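PDB 4B45: tubulin-like protein CetZ2 from Haloferax volcanii, which binds GTP, belongs to the tubulin and FtsZ-like CetZ family, and takes part in the control of cell shape. Local coordinates for residues M1-Q10 and A30-N38; A94-G104 and Y123-L133. All blocks are in the same frame, centred on the assembly; numbering follows the deposited sequence.

Contact 1 (M1-Q10 and A30-N38); sequences MKTVLIGVGQ and AVLDAVAVN. With GSP (5'-guanosine-diphosphate-monothiophosphate), chain C.
Ala-30 opens the pairing: its carbonyl O accepts the amide of Thr-3 at 2.7 Å (N to O). Val-31 follows, and its two methyls lie against CD1 of Leu-5, the side chains crossing at about a right angle. Leu-32 sends its amide back to Thr-3 O and spreads its branch beside CB of Lys-2. Asp-33 gives its carbonyl to Leu-5 N. Its OD2 forms a salt bridge with Arg-89, while OD1 accepts the amide of Ala-34. Ala-34 sets CB 4.2 Å from CB of Leu-5. Val-35 donates to Leu-5 O and accepts from Gly-7 N. Val-37 donates to Gly-7 O. Its CG1 stands opposite its backbone N (chi1 -173°), which puts CG2 beside that N, 4.0 Å from CG2 of Ile-6; the two side chains point the same way. Val-37 O takes two donors, Gly-9 N at 2.8 Å and a water that also donates to Gly-9 O. Asn-38 ends the strand with its amide group against Gly-9. Next to Gly-9 in the chain, Gln-10 N donates to O1B of the nucleotide at 2.8 Å. Parallel strands 3-8 and 31-38, joined through helix 9-26, form the first beta-alpha-beta unit of a Rossmann-like GTPase domain, with the nucleotide at the strand-to-helix turn.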
loop_
_atom_site.group_PDB
_atom_site.type_symbol
_atom_site.label_atom_id
_atom_site.label_comp_id
_atom_site.label_asym_id
_atom_site.label_seq_id
_atom_site.Cartn_x
_atom_site.Cartn_y
_atom_site.Cartn_z
ATOM N N MET A 1 11.801 -4.987 5.235
ATOM C CA MET A 1 12.073 -4.620 3.851
ATOM C C MET A 1 12.391 -3.135 3.704
ATOM O O MET A 1 11.511 -2.290 3.863
ATOM C CB MET A 1 10.887 -4.969 2.955
ATOM C CG MET A 1 11.110 -4.513 1.523
ATOM S SD MET A 1 9.674 -4.720 0.463
ATOM C CE MET A 1 9.948 -6.372 -0.108
ATOM N N LYS A 2 13.643 -2.819 3.388
ATOM C CA LYS A 2 14.035 -1.427 3.237
ATOM C C LYS A 2 13.557 -0.925 1.882
ATOM O O LYS A 2 13.774 -1.577 0.853
ATOM C CB LYS A 2 15.549 -1.268 3.373
ATOM C CG LYS A 2 16.111 -1.774 4.689
ATOM C CD LYS A 2 17.631 -1.752 4.649
ATOM C CE LYS A 2 18.246 -2.712 5.663
ATOM N NZ LYS A 2 19.734 -2.730 5.551
ATOM N N THR A 3 12.903 0.232 1.879
ATOM C CA THR A 3 12.258 0.716 0.666
ATOM C C THR A 3 12.478 2.206 0.387
ATOM O O THR A 3 12.908 2.970 1.266
ATOM C CB THR A 3 10.759 0.406 0.696
ATOM O OG1 THR A 3 10.225 0.507 -0.633
ATOM C CG2 THR A 3 10.035 1.370 1.625
ATOM N N VAL A 4 12.203 2.598 -0.857
ATOM C CA VAL A 4 12.232 3.998 -1.283
ATOM C C VAL A 4 10.857 4.376 -1.811
ATOM O O VAL A 4 10.296 3.682 -2.662
ATOM C CB VAL A 4 13.261 4.243 -2.411
ATOM C CG1 VAL A 4 13.066 5.638 -3.004
ATOM C CG2 VAL A 4 14.666 4.084 -1.897
ATOM N N LEU A 5 10.295 5.458 -1.290
ATOM C CA LEU A 5 8.940 5.832 -1.662
ATOM C C LEU A 5 8.970 6.978 -2.659
ATOM O O LEU A 5 9.669 7.953 -2.445
ATOM C CB LEU A 5 8.149 6.252 -0.426
ATOM C CG LEU A 5 8.088 5.230 0.704
ATOM C CD1 LEU A 5 7.301 5.789 1.910
ATOM C CD2 LEU A 5 7.473 3.932 0.204
ATOM N N ILE A 6 8.201 6.860 -3.741
ATOM C CA ILE A 6 8.014 7.974 -4.659
ATOM C C ILE A 6 6.539 8.273 -4.862
ATOM O O ILE A 6 5.855 7.573 -5.603
ATOM C CB ILE A 6 8.622 7.689 -6.038
ATOM C CG1 ILE A 6 10.081 7.249 -5.902
ATOM C CG2 ILE A 6 8.500 8.930 -6.925
ATOM C CD1 ILE A 6 10.550 6.417 -7.064
ATOM N N GLY A 7 6.053 9.328 -4.222
ATOM C CA GLY A 7 4.693 9.784 -4.454
ATOM C C GLY A 7 4.555 10.479 -5.795
ATOM O O GLY A 7 5.434 11.237 -6.206
ATOM N N VAL A 8 3.458 10.209 -6.491
ATOM C CA VAL A 8 3.164 10.896 -7.747
ATOM C C VAL A 8 1.756 11.492 -7.696
ATOM O O VAL A 8 0.768 10.773 -7.554
ATOM C CB VAL A 8 3.298 9.959 -8.965
ATOM C CG1 VAL A 8 2.962 10.710 -10.241
ATOM C CG2 VAL A 8 4.710 9.397 -9.049
ATOM N N GLY A 9 1.662 12.810 -7.790
ATOM C CA GLY A 9 0.373 13.450 -7.615
ATOM C C GLY A 9 0.075 13.750 -6.154
ATOM O O GLY A 9 0.859 13.455 -5.237
ATOM N N GLN A 10 -1.090 14.333 -5.928
ATOM C CA GLN A 10 -1.424 14.855 -4.614
ATOM C C GLN A 10 -1.673 13.773 -3.552
ATOM O O GLN A 10 -1.116 13.823 -2.446
ATOM C CB GLN A 10 -2.638 15.772 -4.740
ATOM C CG GLN A 10 -2.891 16.589 -3.512
ATOM C CD GLN A 10 -4.312 16.479 -3.069
ATOM O OE1 GLN A 10 -4.784 15.389 -2.728
ATOM N NE2 GLN A 10 -5.023 17.599 -3.083
ATOM N N ALA A 30 12.693 1.598 7.945
ATOM C CA ALA A 30 12.493 0.777 6.758
ATOM C C ALA A 30 12.429 1.653 5.526
ATOM O O ALA A 30 12.762 1.220 4.429
ATOM C CB ALA A 30 11.195 -0.046 6.890
ATOM N N VAL A 31 11.976 2.887 5.713
ATOM C CA VAL A 31 11.867 3.840 4.618
ATOM C C VAL A 31 13.186 4.574 4.516
ATOM O O VAL A 31 13.540 5.342 5.410
ATOM C CB VAL A 31 10.721 4.829 4.869
ATOM C CG1 VAL A 31 10.721 5.919 3.827
ATOM C CG2 VAL A 31 9.385 4.092 4.882
ATOM N N LEU A 32 13.939 4.302 3.453
ATOM C CA LEU A 32 15.271 4.873 3.319
ATOM C C LEU A 32 15.179 6.301 2.803
ATOM O O LEU A 32 16.025 7.136 3.104
ATOM C CB LEU A 32 16.152 4.027 2.392
ATOM C CG LEU A 32 16.435 2.580 2.811
ATOM C CD1 LEU A 32 17.624 2.048 2.028
ATOM C CD2 LEU A 32 16.697 2.487 4.306
ATOM N N ASP A 33 14.142 6.577 2.029
ATOM C CA ASP A 33 13.931 7.918 1.511
ATOM C C ASP A 33 12.523 8.017 0.975
ATOM O O ASP A 33 11.858 7.001 0.779
ATOM C CB ASP A 33 14.934 8.235 0.404
ATOM C CG ASP A 33 15.207 9.715 0.283
ATOM O OD1 ASP A 33 14.241 10.506 0.228
ATOM O OD2 ASP A 33 16.393 10.090 0.258
ATOM N N ALA A 34 12.073 9.245 0.752
ATOM C CA ALA A 34 10.737 9.513 0.223
ATOM C C ALA A 34 10.795 10.785 -0.606
ATOM O O ALA A 34 11.385 11.775 -0.182
ATOM C CB ALA A 34 9.736 9.681 1.357
ATOM N N VAL A 35 10.217 10.740 -1.801
ATOM C CA VAL A 35 10.198 11.887 -2.695
ATOM C C VAL A 35 8.792 12.040 -3.252
ATOM O O VAL A 35 8.157 11.049 -3.603
ATOM C CB VAL A 35 11.147 11.675 -3.886
ATOM C CG1 VAL A 35 11.230 12.937 -4.740
ATOM C CG2 VAL A 35 12.512 11.298 -3.405
ATOM N N ALA A 36 8.303 13.268 -3.352
ATOM C CA ALA A 36 7.011 13.485 -3.993
ATOM C C ALA A 36 7.178 14.245 -5.297
ATOM O O ALA A 36 7.896 15.237 -5.360
ATOM C CB ALA A 36 6.043 14.202 -3.056
ATOM N N VAL A 37 6.535 13.735 -6.342
ATOM C CA VAL A 37 6.544 14.355 -7.646
ATOM C C VAL A 37 5.130 14.842 -7.958
ATOM O O VAL A 37 4.162 14.130 -7.713
ATOM C CB VAL A 37 6.969 13.350 -8.735
ATOM C CG1 VAL A 37 7.140 14.058 -10.082
ATOM C CG2 VAL A 37 8.251 12.623 -8.330
ATOM N N ASN A 38 5.013 16.045 -8.500
ATOM C CA ASN A 38 3.702 16.609 -8.830
ATOM C C ASN A 38 3.831 17.705 -9.866
ATOM O O ASN A 38 4.940 18.108 -10.211
ATOM C CB ASN A 38 3.040 17.185 -7.586
ATOM C CG ASN A 38 1.532 17.137 -7.656
ATOM O OD1 ASN A 38 0.943 17.142 -8.737
ATOM N ND2 ASN A 38 0.898 17.067 -6.495
HETATM P PG GSP C . -5.530 16.119 -10.441
HETATM O O3B GSP C . -4.165 15.297 -10.250
HETATM S S1G GSP C . -7.277 15.028 -10.249
HETATM O O2G GSP C . -5.574 17.314 -9.444
HETATM O O3G GSP C . -5.485 16.556 -11.850
HETATM P PB GSP C . -3.756 14.369 -9.016
HETATM O O1B GSP C . -2.820 15.035 -8.039
HETATM O O2B GSP C . -3.040 13.151 -9.585
HETATM P PA GSP C . -5.048 13.248 -6.792
HETATM O O1A GSP C . -5.622 14.157 -5.738
HETATM O O2A GSP C . -3.708 12.761 -6.306
HETATM O O3A GSP C . -5.027 13.915 -8.212
HETATM O "O5'" GSP C . -5.903 11.961 -6.950
HETATM C "C5'" GSP C . -7.282 11.941 -6.798
HETATM C "C4'" GSP C . -7.759 10.686 -6.200
HETATM O "O4'" GSP C . -7.054 10.407 -5.027
HETATM C "C3'" GSP C . -9.180 10.753 -5.812
HETATM O "O3'" GSP C . -9.664 9.468 -5.898
HETATM C "C2'" GSP C . -9.162 11.175 -4.415
HETATM O "O2'" GSP C . -10.272 10.662 -3.760
HETATM C "C1'" GSP C . -7.968 10.528 -3.907
HETATM N N9 GSP C . -7.256 11.233 -2.860
HETATM C C8 GSP C . -6.929 12.529 -2.846
HETATM N N7 GSP C . -6.225 12.795 -1.729
HETATM C C5 GSP C . -6.090 11.633 -1.021
HETATM C C6 GSP C . -5.443 11.315 0.204
HETATM O O6 GSP C . -4.788 12.274 0.954
HETATM N N1 GSP C . -5.499 10.035 0.645
HETATM C C2 GSP C . -6.140 9.086 -0.072
HETATM N N2 GSP C . -6.155 7.719 0.462
HETATM N N3 GSP C . -6.757 9.339 -1.237
HETATM C C4 GSP C . -6.746 10.633 -1.732
HETATM O O HOH W 1 3.337 13.840 -5.136
HETATM O O HOH W 2 2.389 16.203 -4.162
#

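Contact 2 (A94-G104 and Y123-L133); sequences AESIFVVAGLG and YDVPVYVLGIL. With GSP (5'-guanosine-diphosphate-monothiophosphate), chain C.
Tyr-128 lies against Phe-98 on the face of the sheet that also carries Val-100 and Leu-130. Its CB sits over one face of the Phe-98 ring as a CH-pi contact, 4.0 Å from the ring centroid. CG is anti to the carbonyl carbon, beside the backbone N (chi1 -59°), and passes near Phe-98 CE1. Further out, CD2 hangs 3.6 Å above the Phe-98 ring plane, offset toward the rim. CE2 then reaches Ser-96 CB at 3.8 Å. The two rings are oblique, with planes at 51°. Phe-98 CD1 also meets Leu-130 CB, obliquely. Cutting Phe-98 back to an alanine removes the ring under Tyr-128 CB and CD2, and would probably free the tyrosine to turn and open a gap beside Leu-130.

Strands 96-102 and 127-133 run parallel and are joined through helix 107-120, a beta-alpha-beta crossover of the Rossmann-like GTPase domain. Seven backbone bonds tie them, from Ile-97 N on Pro-126 O to Leu-103 N on Ile-132 O. Val-100 and Leu-130 lie side by side, CG1 to CD2 at 4.0 Å, and helix 9-26 covers both through Leu-15. At the start of the pairing, Val-125 CG1 packs on Ala-94 O, and Ile-97 CD1 lies over a face of the Tyr-123 ring. At the far end, Ile-132 CD1 touches N2 of the guanine at 3.7 Å. A water donates to Ile-132 O at 2.6 Å, accepts from Gly-104 N, and lies 3.1 Å from the ribose O3' of the nucleotide.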
loop_
_atom_site.group_PDB
_atom_site.type_symbol
_atom_site.label_atom_id
_atom_site.label_comp_id
_atom_site.label_asym_id
_atom_site.label_seq_id
_atom_site.Cartn_x
_atom_site.Cartn_y
_atom_site.Cartn_z
ATOM N N ALA A 94 18.489 -0.399 -0.741
ATOM C CA ALA A 94 17.061 -0.491 -1.063
ATOM C C ALA A 94 16.672 -1.902 -1.505
ATOM O O ALA A 94 17.345 -2.512 -2.337
ATOM C CB ALA A 94 16.676 0.541 -2.130
ATOM N N GLU A 95 15.588 -2.425 -0.947
ATOM C CA GLU A 95 15.178 -3.782 -1.278
ATOM C C GLU A 95 13.968 -3.796 -2.193
ATOM O O GLU A 95 13.592 -4.834 -2.745
ATOM C CB GLU A 95 14.932 -4.582 -0.005
ATOM C CG GLU A 95 16.228 -4.908 0.714
ATOM C CD GLU A 95 16.017 -5.519 2.081
ATOM O OE1 GLU A 95 15.183 -4.996 2.853
ATOM O OE2 GLU A 95 16.709 -6.511 2.392
ATOM N N SER A 96 13.373 -2.621 -2.362
ATOM C CA SER A 96 12.204 -2.465 -3.199
ATOM C C SER A 96 11.975 -0.974 -3.412
ATOM O O SER A 96 12.577 -0.151 -2.715
ATOM C CB SER A 96 10.986 -3.097 -2.523
ATOM O OG SER A 96 10.678 -2.422 -1.320
ATOM N N ILE A 97 11.124 -0.638 -4.378
ATOM C CA ILE A 97 10.691 0.739 -4.601
ATOM C C ILE A 97 9.173 0.790 -4.737
ATOM O O ILE A 97 8.579 0.032 -5.511
ATOM C CB ILE A 97 11.326 1.356 -5.876
ATOM C CG1 ILE A 97 12.845 1.434 -5.740
ATOM C CG2 ILE A 97 10.766 2.768 -6.125
ATOM C CD1 ILE A 97 13.534 1.930 -6.998
ATOM N N PHE A 98 8.538 1.655 -3.958
ATOM C CA PHE A 98 7.088 1.843 -4.054
ATOM C C PHE A 98 6.748 3.138 -4.792
ATOM O O PHE A 98 7.155 4.213 -4.361
ATOM C CB PHE A 98 6.456 1.892 -2.663
ATOM C CG PHE A 98 6.151 0.533 -2.070
ATOM C CD1 PHE A 98 4.948 -0.094 -2.336
ATOM C CD2 PHE A 98 7.063 -0.096 -1.233
ATOM C CE1 PHE A 98 4.652 -1.333 -1.780
ATOM C CE2 PHE A 98 6.781 -1.330 -0.676
ATOM C CZ PHE A 98 5.565 -1.946 -0.951
ATOM N N VAL A 99 6.038 3.035 -5.915
ATOM C CA VAL A 99 5.469 4.222 -6.543
ATOM C C VAL A 99 4.062 4.409 -5.971
ATOM O O VAL A 99 3.178 3.593 -6.221
ATOM C CB VAL A 99 5.417 4.126 -8.093
ATOM C CG1 VAL A 99 4.586 5.274 -8.669
ATOM C CG2 VAL A 99 6.817 4.151 -8.693
ATOM N N VAL A 100 3.860 5.465 -5.186
ATOM C CA VAL A 100 2.584 5.672 -4.491
ATOM C C VAL A 100 1.694 6.669 -5.251
ATOM O O VAL A 100 2.097 7.807 -5.485
ATOM C CB VAL A 100 2.828 6.187 -3.052
ATOM C CG1 VAL A 100 1.555 6.200 -2.258
ATOM C CG2 VAL A 100 3.896 5.336 -2.356
ATOM N N ALA A 101 0.489 6.246 -5.628
ATOM C CA ALA A 101 -0.389 7.092 -6.438
ATOM C C ALA A 101 -1.887 6.898 -6.198
ATOM O O ALA A 101 -2.360 5.790 -5.929
ATOM C CB ALA A 101 -0.092 6.895 -7.906
ATOM N N GLY A 102 -2.623 8.000 -6.298
ATOM C CA GLY A 102 -4.061 7.955 -6.455
ATOM C C GLY A 102 -4.352 7.634 -7.906
ATOM O O GLY A 102 -3.973 8.383 -8.799
ATOM N N LEU A 103 -5.012 6.511 -8.158
ATOM C CA LEU A 103 -5.230 6.081 -9.540
ATOM C C LEU A 103 -6.298 6.891 -10.298
ATOM O O LEU A 103 -6.350 6.849 -11.518
ATOM C CB LEU A 103 -5.564 4.591 -9.574
ATOM C CG LEU A 103 -4.504 3.656 -8.987
ATOM C CD1 LEU A 103 -5.015 2.224 -8.960
ATOM C CD2 LEU A 103 -3.196 3.744 -9.760
ATOM N N GLY A 104 -7.142 7.629 -9.577
ATOM C CA GLY A 104 -8.221 8.366 -10.213
ATOM C C GLY A 104 -7.865 9.772 -10.697
ATOM O O GLY A 104 -8.585 10.354 -11.505
ATOM N N TYR A 123 16.429 -0.856 -12.346
ATOM C CA TYR A 123 16.799 -1.332 -11.013
ATOM C C TYR A 123 16.553 -2.832 -10.877
ATOM O O TYR A 123 15.682 -3.390 -11.551
ATOM C CB TYR A 123 16.074 -0.529 -9.921
ATOM C CG TYR A 123 16.586 0.889 -9.814
ATOM C CD1 TYR A 123 17.777 1.166 -9.162
ATOM C CD2 TYR A 123 15.894 1.947 -10.389
ATOM C CE1 TYR A 123 18.263 2.450 -9.071
ATOM C CE2 TYR A 123 16.370 3.240 -10.303
ATOM C CZ TYR A 123 17.557 3.485 -9.643
ATOM O OH TYR A 123 18.045 4.770 -9.555
ATOM N N ASP A 124 17.339 -3.490 -10.028
ATOM C CA ASP A 124 17.209 -4.934 -9.878
ATOM C C ASP A 124 16.110 -5.312 -8.890
ATOM O O ASP A 124 15.574 -6.418 -8.941
ATOM C CB ASP A 124 18.541 -5.578 -9.478
ATOM C CG ASP A 124 18.517 -7.089 -9.622
ATOM O OD1 ASP A 124 17.644 -7.595 -10.362
ATOM O OD2 ASP A 124 19.358 -7.775 -8.996
ATOM N N VAL A 125 15.761 -4.388 -8.002
ATOM C CA VAL A 125 14.764 -4.665 -6.965
ATOM C C VAL A 125 13.342 -4.539 -7.503
ATOM O O VAL A 125 13.119 -3.876 -8.525
ATOM C CB VAL A 125 14.957 -3.735 -5.749
ATOM C CG1 VAL A 125 16.269 -4.062 -5.049
ATOM C CG2 VAL A 125 14.935 -2.279 -6.188
ATOM N N PRO A 126 12.371 -5.191 -6.835
ATOM C CA PRO A 126 11.007 -5.019 -7.339
ATOM C C PRO A 126 10.536 -3.572 -7.276
ATOM O O PRO A 126 10.886 -2.825 -6.348
ATOM C CB PRO A 126 10.160 -5.902 -6.402
ATOM C CG PRO A 126 11.065 -6.250 -5.252
ATOM C CD PRO A 126 12.449 -6.248 -5.812
ATOM N N VAL A 127 9.757 -3.187 -8.279
ATOM C CA VAL A 127 9.047 -1.910 -8.272
ATOM C C VAL A 127 7.556 -2.173 -8.067
ATOM O O VAL A 127 6.907 -2.821 -8.890
ATOM C CB VAL A 127 9.305 -1.116 -9.564
ATOM C CG1 VAL A 127 8.638 0.253 -9.490
ATOM C CG2 VAL A 127 10.812 -0.968 -9.797
ATOM N N TYR A 128 7.034 -1.710 -6.937
ATOM C CA TYR A 128 5.634 -1.900 -6.595
ATOM C C TYR A 128 4.903 -0.585 -6.741
ATOM O O TYR A 128 5.491 0.472 -6.533
ATOM C CB TYR A 128 5.506 -2.353 -5.139
ATOM C CG TYR A 128 6.228 -3.645 -4.829
ATOM C CD1 TYR A 128 6.059 -4.764 -5.635
ATOM C CD2 TYR A 128 7.090 -3.745 -3.734
ATOM C CE1 TYR A 128 6.723 -5.958 -5.355
ATOM C CE2 TYR A 128 7.759 -4.934 -3.455
ATOM C CZ TYR A 128 7.567 -6.036 -4.270
ATOM O OH TYR A 128 8.218 -7.231 -4.005
ATOM N N VAL A 129 3.623 -0.647 -7.095
ATOM C CA VAL A 129 2.766 0.520 -7.025
ATOM C C VAL A 129 1.837 0.358 -5.831
ATOM O O VAL A 129 1.161 -0.666 -5.685
ATOM C CB VAL A 129 1.926 0.717 -8.311
ATOM C CG1 VAL A 129 0.825 1.790 -8.103
ATOM C CG2 VAL A 129 2.816 1.092 -9.483
ATOM N N LEU A 130 1.846 1.350 -4.948
ATOM C CA LEU A 130 0.834 1.436 -3.907
ATOM C C LEU A 130 -0.257 2.338 -4.477
ATOM O O LEU A 130 -0.102 3.570 -4.547
ATOM C CB LEU A 130 1.440 1.998 -2.617
ATOM C CG LEU A 130 0.539 2.211 -1.403
ATOM C CD1 LEU A 130 -0.198 0.923 -0.978
ATOM C CD2 LEU A 130 1.386 2.773 -0.249
ATOM N N GLY A 131 -1.336 1.718 -4.949
ATOM C CA GLY A 131 -2.348 2.448 -5.695
ATOM C C GLY A 131 -3.636 2.684 -4.936
ATOM O O GLY A 131 -4.194 1.749 -4.347
ATOM N N ILE A 132 -4.118 3.926 -4.960
ATOM C CA ILE A 132 -5.394 4.269 -4.307
ATOM C C ILE A 132 -6.568 4.242 -5.273
ATOM O O ILE A 132 -6.618 5.004 -6.252
ATOM C CB ILE A 132 -5.340 5.641 -3.625
ATOM C CG1 ILE A 132 -4.332 5.624 -2.476
ATOM C CG2 ILE A 132 -6.716 6.042 -3.100
ATOM C CD1 ILE A 132 -3.684 6.979 -2.220
ATOM N N LEU A 133 -7.515 3.351 -4.992
ATOM C CA LEU A 133 -8.726 3.214 -5.788
ATOM C C LEU A 133 -9.739 4.277 -5.351
ATOM O O LEU A 133 -9.918 4.501 -4.157
ATOM C CB LEU A 133 -9.300 1.813 -5.573
ATOM C CG LEU A 133 -10.041 1.133 -6.722
ATOM C CD1 LEU A 133 -9.110 0.929 -7.905
ATOM C CD2 LEU A 133 -10.626 -0.198 -6.243
HETATM P PG GSP C . -5.530 16.119 -10.441
HETATM O O3B GSP C . -4.165 15.297 -10.250
HETATM S S1G GSP C . -7.277 15.028 -10.249
HETATM O O2G GSP C . -5.574 17.314 -9.444
HETATM O O3G GSP C . -5.485 16.556 -11.850
HETATM P PB GSP C . -3.756 14.369 -9.016
HETATM O O1B GSP C . -2.820 15.035 -8.039
HETATM O O2B GSP C . -3.040 13.151 -9.585
HETATM P PA GSP C . -5.048 13.248 -6.792
HETATM O O1A GSP C . -5.622 14.157 -5.738
HETATM O O2A GSP C . -3.708 12.761 -6.306
HETATM O O3A GSP C . -5.027 13.915 -8.212
HETATM O "O5'" GSP C . -5.903 11.961 -6.950
HETATM C "C5'" GSP C . -7.282 11.941 -6.798
HETATM C "C4'" GSP C . -7.759 10.686 -6.200
HETATM O "O4'" GSP C . -7.054 10.407 -5.027
HETATM C "C3'" GSP C . -9.180 10.753 -5.812
HETATM O "O3'" GSP C . -9.664 9.468 -5.898
HETATM C "C2'" GSP C . -9.162 11.175 -4.415
HETATM O "O2'" GSP C . -10.272 10.662 -3.760
HETATM C "C1'" GSP C . -7.968 10.528 -3.907
HETATM N N9 GSP C . -7.256 11.233 -2.860
HETATM C C8 GSP C . -6.929 12.529 -2.846
HETATM N N7 GSP C . -6.225 12.795 -1.729
HETATM C C5 GSP C . -6.090 11.633 -1.021
HETATM C C6 GSP C . -5.443 11.315 0.204
HETATM O O6 GSP C . -4.788 12.274 0.954
HETATM N N1 GSP C . -5.499 10.035 0.645
HETATM C C2 GSP C . -6.140 9.086 -0.072
HETATM N N2 GSP C . -6.155 7.719 0.462
HETATM N N3 GSP C . -6.757 9.339 -1.237
HETATM C C4 GSP C . -6.746 10.633 -1.732
HETATM O O HOH W 3 -7.841 7.235 -6.909
#

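Contacts 1 and 2 are two parallel strand pairs in one mixed sheet, with centres about 9 Å apart. They follow in series: contact 1 closes before contact 2 opens. Strands 3-8 and 96-102 are neighbours, so the strand order through both is 31-38, 3-8, 96-102, 127-133. Ile-6 N and Phe-98 O, 2.9 Å apart, probably form one of the hydrogen bonds joining the pairs. The C-terminal ends of these parallel strands lie along one edge of the sheet, which brings both pairs to one nucleotide in the GTPase domain. Contact 1 meets it at the beta-phosphate, contact 2 at the guanine directly and at the ribose by way of a water.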